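Local coordinates for clostripain-related protein (PDB 6N9J) that is a secreted cysteine protease of the C11 (clostripain) family, and probably cleaves peptide bonds by way of a cysteine nucleophile, at residues W234-E247 and N313-Y325. Residues are numbered along the deposited sequence; the frame is centred on the assembly and turned at random.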
loop_
_atom_site.group_PDB
_atom_site.type_symbol
_atom_site.label_atom_id
_atom_site.label_comp_id
_atom_site.label_asym_id
_atom_site.label_seq_id
_atom_site.Cartn_x
_atom_site.Cartn_y
_atom_site.Cartn_z
ATOM N N TRP A 234 11.389 -11.202 -11.118
ATOM C CA TRP A 234 11.623 -9.776 -10.957
ATOM C C TRP A 234 13.010 -9.490 -10.408
ATOM O O TRP A 234 13.288 -9.742 -9.232
ATOM C CB TRP A 234 10.567 -9.153 -10.052
ATOM C CG TRP A 234 10.404 -7.696 -10.294
ATOM C CD1 TRP A 234 11.087 -6.678 -9.686
ATOM C CD2 TRP A 234 9.505 -7.076 -11.231
ATOM N NE1 TRP A 234 10.663 -5.463 -10.187
ATOM C CE2 TRP A 234 9.691 -5.681 -11.129
ATOM C CE3 TRP A 234 8.554 -7.567 -12.135
ATOM C CZ2 TRP A 234 8.963 -4.772 -11.898
ATOM C CZ3 TRP A 234 7.832 -6.666 -12.896
ATOM C CH2 TRP A 234 8.040 -5.283 -12.774
ATOM N N THR A 235 13.869 -8.955 -11.276
ATOM C CA THR A 235 15.231 -8.579 -10.911
ATOM C C THR A 235 15.371 -7.055 -10.744
ATOM O O THR A 235 16.467 -6.537 -10.521
ATOM C CB THR A 235 16.251 -9.078 -11.967
ATOM O OG1 THR A 235 15.951 -8.505 -13.251
ATOM C CG2 THR A 235 16.212 -10.601 -12.083
ATOM N N GLY A 236 14.249 -6.345 -10.836
ATOM C CA GLY A 236 14.260 -4.890 -10.816
ATOM C C GLY A 236 14.268 -4.237 -9.441
ATOM O O GLY A 236 14.268 -3.012 -9.349
ATOM N N GLY A 237 14.275 -5.043 -8.377
ATOM C CA GLY A 237 14.315 -4.516 -7.022
ATOM C C GLY A 237 12.980 -4.004 -6.501
ATOM O O GLY A 237 11.926 -4.260 -7.089
ATOM N N VAL A 238 13.026 -3.293 -5.378
ATOM C CA VAL A 238 11.825 -2.778 -4.718
ATOM C C VAL A 238 12.217 -1.755 -3.660
ATOM O O VAL A 238 13.348 -1.742 -3.192
ATOM C CB VAL A 238 10.989 -3.906 -4.042
ATOM C CG1 VAL A 238 11.608 -4.334 -2.715
ATOM C CG2 VAL A 238 9.557 -3.450 -3.812
ATOM N N SER A 239 11.274 -0.898 -3.290
ATOM C CA SER A 239 11.456 0.017 -2.178
ATOM C C SER A 239 10.238 -0.012 -1.267
ATOM O O SER A 239 9.096 0.045 -1.737
ATOM C CB SER A 239 11.689 1.433 -2.693
ATOM O OG SER A 239 10.542 1.877 -3.377
ATOM N N ILE A 240 10.472 -0.100 0.037
ATOM C CA ILE A 240 9.387 -0.267 1.004
ATOM C C ILE A 240 9.670 0.581 2.235
ATOM O O ILE A 240 10.819 0.751 2.603
ATOM C CB ILE A 240 9.220 -1.767 1.429
ATOM C CG1 ILE A 240 8.891 -2.646 0.227
ATOM C CG2 ILE A 240 8.143 -1.941 2.505
ATOM C CD1 ILE A 240 7.464 -2.482 -0.283
ATOM N N SER A 241 8.624 1.123 2.854
ATOM C CA SER A 241 8.744 1.732 4.175
ATOM C C SER A 241 7.537 1.414 5.069
ATOM O O SER A 241 6.539 0.838 4.624
ATOM C CB SER A 241 8.920 3.256 4.055
ATOM O OG SER A 241 7.751 3.877 3.537
ATOM N N VAL A 242 7.650 1.787 6.343
ATOM C CA VAL A 242 6.594 1.587 7.329
ATOM C C VAL A 242 6.339 2.903 8.055
ATOM O O VAL A 242 7.252 3.470 8.666
ATOM C CB VAL A 242 6.964 0.498 8.383
ATOM C CG1 VAL A 242 5.943 0.466 9.505
ATOM C CG2 VAL A 242 7.083 -0.868 7.743
ATOM N N ILE A 243 5.105 3.388 7.981
ATOM C CA ILE A 243 4.712 4.601 8.678
ATOM C C ILE A 243 3.874 4.271 9.916
ATOM O O ILE A 243 2.914 3.506 9.820
ATOM C CB ILE A 243 3.922 5.517 7.760
ATOM C CG1 ILE A 243 4.832 6.034 6.642
ATOM C CG2 ILE A 243 3.287 6.662 8.547
ATOM C CD1 ILE A 243 4.094 6.810 5.593
ATOM N N LYS A 244 4.264 4.835 11.065
ATOM C CA LYS A 244 3.543 4.704 12.339
ATOM C C LYS A 244 2.540 5.846 12.490
ATOM O O LYS A 244 2.933 7.014 12.695
ATOM C CB LYS A 244 4.537 4.707 13.508
ATOM C CG LYS A 244 3.946 4.390 14.882
ATOM C CD LYS A 244 5.017 4.451 15.956
ATOM C CE LYS A 244 4.609 3.716 17.225
ATOM N NZ LYS A 244 3.354 4.245 17.817
ATOM N N SER A 245 1.253 5.522 12.392
ATOM C CA SER A 245 0.227 6.551 12.188
ATOM C C SER A 245 0.018 7.472 13.386
ATOM O O SER A 245 -0.391 8.630 13.227
ATOM C CB SER A 245 -1.104 5.897 11.802
ATOM O OG SER A 245 -1.777 5.373 12.929
ATOM N N SER A 246 0.314 6.978 14.584
ATOM C CA SER A 246 0.136 7.786 15.779
ATOM C C SER A 246 1.101 8.973 15.804
ATOM O O SER A 246 0.912 9.895 16.578
ATOM C CB SER A 246 0.312 6.936 17.049
ATOM O OG SER A 246 1.660 6.537 17.250
ATOM N N GLU A 247 2.121 8.951 14.945
ATOM C CA GLU A 247 3.142 10.016 14.907
ATOM C C GLU A 247 2.913 11.085 13.824
ATOM O O GLU A 247 3.691 12.058 13.723
ATOM C CB GLU A 247 4.534 9.396 14.719
ATOM C CG GLU A 247 4.903 8.364 15.784
ATOM C CD GLU A 247 4.746 8.909 17.194
ATOM O OE1 GLU A 247 5.357 9.956 17.511
ATOM O OE2 GLU A 247 3.987 8.301 17.977
ATOM N N ASN A 313 10.446 9.589 13.799
ATOM C CA ASN A 313 9.437 8.951 14.651
ATOM C C ASN A 313 8.282 8.335 13.870
ATOM O O ASN A 313 7.678 7.355 14.320
ATOM C CB ASN A 313 8.860 9.955 15.656
ATOM C CG ASN A 313 9.831 10.298 16.772
ATOM O OD1 ASN A 313 10.847 9.632 16.954
ATOM N ND2 ASN A 313 9.515 11.344 17.527
ATOM N N ALA A 314 7.959 8.917 12.716
ATOM C CA ALA A 314 6.808 8.453 11.947
ATOM C C ALA A 314 7.191 7.391 10.926
ATOM O O ALA A 314 6.442 6.437 10.714
ATOM C CB ALA A 314 6.120 9.621 11.254
ATOM N N VAL A 315 8.340 7.566 10.273
ATOM C CA VAL A 315 8.801 6.598 9.276
ATOM C C VAL A 315 9.788 5.665 9.960
ATOM O O VAL A 315 10.965 5.972 10.039
ATOM C CB VAL A 315 9.468 7.295 8.052
ATOM C CG1 VAL A 315 9.895 6.267 6.995
ATOM C CG2 VAL A 315 8.531 8.365 7.455
ATOM N N ILE A 316 9.317 4.531 10.477
ATOM C CA ILE A 316 10.152 3.754 11.394
ATOM C C ILE A 316 10.970 2.647 10.721
ATOM O O ILE A 316 11.806 2.008 11.352
ATOM C CB ILE A 316 9.298 3.131 12.524
ATOM C CG1 ILE A 316 8.250 2.175 11.960
ATOM C CG2 ILE A 316 8.618 4.225 13.342
ATOM C CD1 ILE A 316 7.539 1.394 13.038
ATOM N N TRP A 317 10.749 2.431 9.435
ATOM C CA TRP A 317 11.454 1.378 8.725
ATOM C C TRP A 317 11.481 1.802 7.265
ATOM O O TRP A 317 10.470 2.282 6.767
ATOM C CB TRP A 317 10.746 0.011 8.911
ATOM C CG TRP A 317 11.553 -1.167 8.414
ATOM C CD1 TRP A 317 12.318 -2.018 9.162
ATOM C CD2 TRP A 317 11.698 -1.593 7.046
ATOM N NE1 TRP A 317 12.928 -2.945 8.348
ATOM C CE2 TRP A 317 12.567 -2.706 7.051
ATOM C CE3 TRP A 317 11.169 -1.148 5.831
ATOM C CZ2 TRP A 317 12.908 -3.385 5.884
ATOM C CZ3 TRP A 317 11.524 -1.813 4.669
ATOM C CH2 TRP A 317 12.385 -2.922 4.706
ATOM N N LYS A 318 12.621 1.657 6.583
ATOM C CA LYS A 318 12.645 1.812 5.119
ATOM C C LYS A 318 13.826 1.077 4.500
ATOM O O LYS A 318 14.868 0.889 5.136
ATOM C CB LYS A 318 12.685 3.284 4.709
ATOM C CG LYS A 318 14.022 3.951 4.988
ATOM C CD LYS A 318 13.967 5.428 4.680
ATOM C CE LYS A 318 15.151 6.138 5.299
ATOM N NZ LYS A 318 16.415 5.550 4.798
ATOM N N ASN A 319 13.652 0.641 3.257
ATOM C CA ASN A 319 14.753 0.041 2.524
ATOM C C ASN A 319 14.458 0.038 1.038
ATOM O O ASN A 319 13.310 -0.073 0.624
ATOM C CB ASN A 319 15.028 -1.382 3.009
ATOM C CG ASN A 319 16.502 -1.645 3.221
ATOM O OD1 ASN A 319 17.351 -0.986 2.622
ATOM N ND2 ASN A 319 16.820 -2.612 4.077
ATOM N N THR A 320 15.505 0.173 0.236
ATOM C CA THR A 320 15.364 0.147 -1.209
ATOM C C THR A 320 16.617 -0.442 -1.834
ATOM O O THR A 320 17.708 -0.319 -1.303
ATOM C CB THR A 320 15.114 1.554 -1.791
ATOM O OG1 THR A 320 14.899 1.468 -3.209
ATOM C CG2 THR A 320 16.307 2.481 -1.512
ATOM N N THR A 321 16.447 -1.114 -2.960
ATOM C CA THR A 321 17.581 -1.437 -3.804
ATOM C C THR A 321 18.052 -0.126 -4.455
ATOM O O THR A 321 17.302 0.849 -4.481
ATOM C CB THR A 321 17.197 -2.493 -4.846
ATOM O OG1 THR A 321 15.959 -2.115 -5.465
ATOM C CG2 THR A 321 16.999 -3.833 -4.159
ATOM N N ASP A 322 19.281 -0.080 -4.956
ATOM C CA ASP A 322 19.831 1.186 -5.468
ATOM C C ASP A 322 19.015 1.743 -6.639
ATOM O O ASP A 322 18.880 2.955 -6.795
ATOM C CB ASP A 322 21.294 1.008 -5.879
ATOM C CG ASP A 322 22.202 0.722 -4.686
ATOM O OD1 ASP A 322 21.972 1.310 -3.604
ATOM O OD2 ASP A 322 23.139 -0.097 -4.830
ATOM N N ASN A 323 18.467 0.847 -7.447
ATOM C CA ASN A 323 17.553 1.218 -8.515
ATOM C C ASN A 323 16.231 0.503 -8.304
ATOM O O ASN A 323 16.176 -0.512 -7.595
ATOM C CB ASN A 323 18.130 0.858 -9.895
ATOM C CG ASN A 323 19.404 1.612 -10.227
ATOM O OD1 ASN A 323 19.623 2.731 -9.764
ATOM N ND2 ASN A 323 20.249 1.005 -11.054
ATOM N N ASN A 324 15.169 1.052 -8.891
ATOM C CA ASN A 324 13.881 0.371 -9.016
ATOM C C ASN A 324 13.454 0.415 -10.481
ATOM O O ASN A 324 13.836 1.333 -11.210
ATOM C CB ASN A 324 12.811 1.029 -8.140
ATOM C CG ASN A 324 12.762 0.465 -6.740
ATOM O OD1 ASN A 324 11.685 0.198 -6.204
ATOM N ND2 ASN A 324 13.929 0.270 -6.138
ATOM N N TYR A 325 12.663 -0.562 -10.915
ATOM C CA TYR A 325 12.104 -0.534 -12.261
ATOM C C TYR A 325 10.886 0.387 -12.302
ATOM O O TYR A 325 10.019 0.312 -11.437
ATOM C CB TYR A 325 11.732 -1.942 -12.715
ATOM C CG TYR A 325 11.271 -2.055 -14.167
ATOM C CD1 TYR A 325 12.185 -2.235 -15.191
ATOM C CD2 TYR A 325 9.914 -2.012 -14.496
ATOM C CE1 TYR A 325 11.765 -2.357 -16.509
ATOM C CE2 TYR A 325 9.484 -2.139 -15.798
ATOM C CZ TYR A 325 10.411 -2.312 -16.803
ATOM O OH TYR A 325 9.990 -2.435 -18.109
HETATM O O HOH W 1 11.375 -2.758 -9.253
HETATM O O HOH W 2 9.277 -0.686 -5.437
HETATM O O HOH W 3 6.486 12.169 17.172
#
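Thr321 meets Val238 with both backbone and side chain: its N-H binds Val238 O, and its OG1 takes the Val238 N-H at 3.2 Å. With chi1 at 47°, OG1 sits between backbone N and carbonyl carbon, where it also donates to Asn323 O at 2.7 Å, clasping the turn after strand 315-320. A valine here would probably leave the buried Val238 N-H without its acceptor and Asn323 O without one of its two side-chain donors. Gly237 passes close by, its CA 3.3 Å from Thr321 OG1, where a side chain would clash. Farther along, Ile240 and Asn319 form a hydrogen-bonded antiparallel pair, with two backbone bonds, and the Trp317 ring turns its CZ3 edge to Ile240 O at 3.4 Å. Val242 lays CG1 on Ile316 CG1 and CB beside Trp317 CB. Around this shell, a water joins Ser239 N to Asn324 OD1, while another links Trp234 NE1 and Tyr325 N; both aromatic residues also pack on the bound peptide inhibitor. Trp317 NE1 is hydrogen-bonded to Glu212 OE2. The example illustrates antiparallel extension of a caspase-like sheet: strand 239-244 lies between strands 178-181 and 315-327, with helix 206-221 packed over Val238 and Trp317.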